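Local structure of hypothetical conserved protein (Geobacillus kaustophilus, 2QYH) at residues 91-96 with 156-161. The protein is of unknown function but belongs to the haloacid dehalogenase-like hydrolases and may be a magnesium-dependent phosphatase. Numbering follows the deposited sequence.
Sequences TEEAHK and EPYVRN
Tyr-158 and Asn-161, one turn apart on helix 156-161, reach across to Ala-94 and Glu-93 on segment 91-96 of helix 84-96. The axes of the two short segments run nearly antiparallel, at 161° and 11.4 Å apart, and long side chains span the gap. The phenol of Tyr-158 presents its edge to Ala-94, whose CA lies near the ring plane, while Ala-94 CB packs 3.7 Å from Tyr-158 CE1. The Tyr-158 hydroxyl hydrogen-bonds His-99 and Asn-97, which follow 91-96 in the chain. Glu-93 has CG anti to the backbone N (chi1 179°) and is extended beyond, which carries its carboxylate over to Asn-161. There Asn-161 ND2 donates a bent bond of 2.8 Å to the syn lone pair of Glu-93 OE1, which is tilted from the amide plane; the side chains cross at about a right angle, their planes 45° apart. Glu-93 OE2 is hydrogen-bonded to Tyr-162, the next residue after Asn-161. An alanine in place of Glu-93 is likely to leave both without their carboxylate partner. Ala-94 and Tyr-158 rest on Leu-148 of strand 145-148, so both helices pack on one side of the five-stranded antiparallel sheet, probably the cap domain of a Cof-type HAD hydrolase, separate from the mixed sheet.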
loop_
_atom_site.group_PDB
_atom_site.type_symbol
_atom_site.label_atom_id
_atom_site.label_comp_id
_atom_site.label_asym_id
_atom_site.label_seq_id
_atom_site.Cartn_x
_atom_site.Cartn_y
_atom_site.Cartn_z
ATOM N N THR D 91 26.190 -13.770 -5.066
ATOM C CA THR D 91 26.279 -12.475 -5.730
ATOM C C THR D 91 27.510 -12.403 -6.632
ATOM O O THR D 91 27.424 -11.987 -7.794
ATOM C CB THR D 91 26.347 -11.318 -4.703
ATOM O OG1 THR D 91 25.256 -11.429 -3.784
ATOM C CG2 THR D 91 26.253 -9.972 -5.409
ATOM N N GLU D 92 28.655 -12.812 -6.097
ATOM C CA GLU D 92 29.888 -12.778 -6.869
ATOM C C GLU D 92 29.823 -13.719 -8.058
ATOM O O GLU D 92 30.110 -13.317 -9.185
ATOM C CB GLU D 92 31.082 -13.110 -5.976
ATOM C CG GLU D 92 31.533 -11.922 -5.137
ATOM C CD GLU D 92 32.503 -12.305 -4.036
ATOM O OE1 GLU D 92 33.469 -13.043 -4.321
ATOM O OE2 GLU D 92 32.302 -11.857 -2.886
ATOM N N GLU D 93 29.427 -14.963 -7.816
ATOM C CA GLU D 93 29.332 -15.930 -8.901
ATOM C C GLU D 93 28.350 -15.453 -9.975
ATOM O O GLU D 93 28.656 -15.498 -11.168
ATOM C CB GLU D 93 28.910 -17.305 -8.364
ATOM C CG GLU D 93 28.759 -18.367 -9.452
ATOM C CD GLU D 93 28.567 -19.770 -8.900
ATOM O OE1 GLU D 93 28.152 -20.660 -9.675
ATOM O OE2 GLU D 93 28.838 -19.987 -7.699
ATOM N N ALA D 94 27.179 -14.985 -9.551
ATOM C CA ALA D 94 26.161 -14.499 -10.480
ATOM C C ALA D 94 26.650 -13.276 -11.257
ATOM O O ALA D 94 26.389 -13.150 -12.455
ATOM C CB ALA D 94 24.885 -14.158 -9.721
ATOM N N HIS D 95 27.346 -12.376 -10.564
ATOM C CA HIS D 95 27.883 -11.167 -11.183
ATOM C C HIS D 95 28.832 -11.541 -12.326
ATOM O O HIS D 95 28.927 -10.832 -13.331
ATOM C CB HIS D 95 28.623 -10.328 -10.135
ATOM C CG HIS D 95 29.283 -9.105 -10.691
ATOM N ND1 HIS D 95 30.347 -9.164 -11.566
ATOM C CD2 HIS D 95 29.025 -7.789 -10.502
ATOM C CE1 HIS D 95 30.716 -7.939 -11.891
ATOM N NE2 HIS D 95 29.932 -7.086 -11.260
ATOM N N LYS D 96 29.528 -12.665 -12.163
ATOM C CA LYS D 96 30.458 -13.149 -13.172
ATOM C C LYS D 96 29.724 -13.464 -14.468
ATOM O O LYS D 96 30.286 -13.335 -15.556
ATOM C CB LYS D 96 31.174 -14.408 -12.680
ATOM C CG LYS D 96 31.988 -14.211 -11.413
ATOM C CD LYS D 96 32.722 -15.493 -11.038
ATOM C CE LYS D 96 33.357 -15.396 -9.657
ATOM N NZ LYS D 96 34.302 -14.250 -9.538
ATOM N N GLU D 156 20.477 -23.762 -13.759
ATOM C CA GLU D 156 21.109 -25.030 -13.365
ATOM C C GLU D 156 22.318 -24.892 -12.424
ATOM O O GLU D 156 22.318 -25.442 -11.321
ATOM C CB GLU D 156 21.517 -25.827 -14.611
ATOM C CG GLU D 156 22.370 -27.063 -14.321
ATOM C CD GLU D 156 21.618 -28.140 -13.562
ATOM O OE1 GLU D 156 21.039 -27.828 -12.502
ATOM O OE2 GLU D 156 21.613 -29.303 -14.021
ATOM N N PRO D 157 23.364 -24.160 -12.850
ATOM C CA PRO D 157 24.561 -23.977 -12.018
ATOM C C PRO D 157 24.245 -23.484 -10.609
ATOM O O PRO D 157 24.633 -24.110 -9.624
ATOM C CB PRO D 157 25.378 -22.961 -12.811
ATOM C CG PRO D 157 25.007 -23.276 -14.225
ATOM C CD PRO D 157 23.514 -23.451 -14.136
ATOM N N TYR D 158 23.542 -22.356 -10.525
ATOM C CA TYR D 158 23.159 -21.757 -9.246
ATOM C C TYR D 158 22.435 -22.767 -8.368
ATOM O O TYR D 158 22.768 -22.941 -7.195
ATOM C CB TYR D 158 22.253 -20.551 -9.490
ATOM C CG TYR D 158 22.902 -19.462 -10.307
ATOM C CD1 TYR D 158 24.009 -18.772 -9.822
ATOM C CD2 TYR D 158 22.413 -19.124 -11.569
ATOM C CE1 TYR D 158 24.616 -17.768 -10.572
ATOM C CE2 TYR D 158 23.013 -18.122 -12.330
ATOM C CZ TYR D 158 24.114 -17.450 -11.823
ATOM O OH TYR D 158 24.713 -16.459 -12.560
ATOM N N VAL D 159 21.437 -23.424 -8.950
ATOM C CA VAL D 159 20.663 -24.435 -8.249
ATOM C C VAL D 159 21.610 -25.484 -7.678
ATOM O O VAL D 159 21.516 -25.851 -6.506
ATOM C CB VAL D 159 19.668 -25.142 -9.215
ATOM C CG1 VAL D 159 18.960 -26.287 -8.501
ATOM C CG2 VAL D 159 18.651 -24.139 -9.749
ATOM N N ARG D 160 22.530 -25.944 -8.527
ATOM C CA ARG D 160 23.523 -26.965 -8.199
ATOM C C ARG D 160 24.608 -26.526 -7.212
ATOM O O ARG D 160 24.957 -27.273 -6.297
ATOM C CB ARG D 160 24.205 -27.435 -9.483
ATOM C CG ARG D 160 24.440 -28.928 -9.583
ATOM C CD ARG D 160 23.195 -29.636 -10.087
ATOM N NE ARG D 160 22.180 -29.794 -9.052
ATOM C CZ ARG D 160 20.901 -30.061 -9.298
ATOM N NH1 ARG D 160 20.474 -30.192 -10.549
ATOM N NH2 ARG D 160 20.051 -30.210 -8.293
ATOM N N ASN D 161 25.149 -25.325 -7.399
ATOM C CA ASN D 161 26.214 -24.838 -6.530
ATOM C C ASN D 161 25.752 -24.273 -5.200
ATOM O O ASN D 161 26.571 -24.037 -4.312
ATOM C CB ASN D 161 27.051 -23.771 -7.241
ATOM C CG ASN D 161 27.674 -24.277 -8.528
ATOM O OD1 ASN D 161 28.076 -25.438 -8.626
ATOM N ND2 ASN D 161 27.771 -23.398 -9.520
#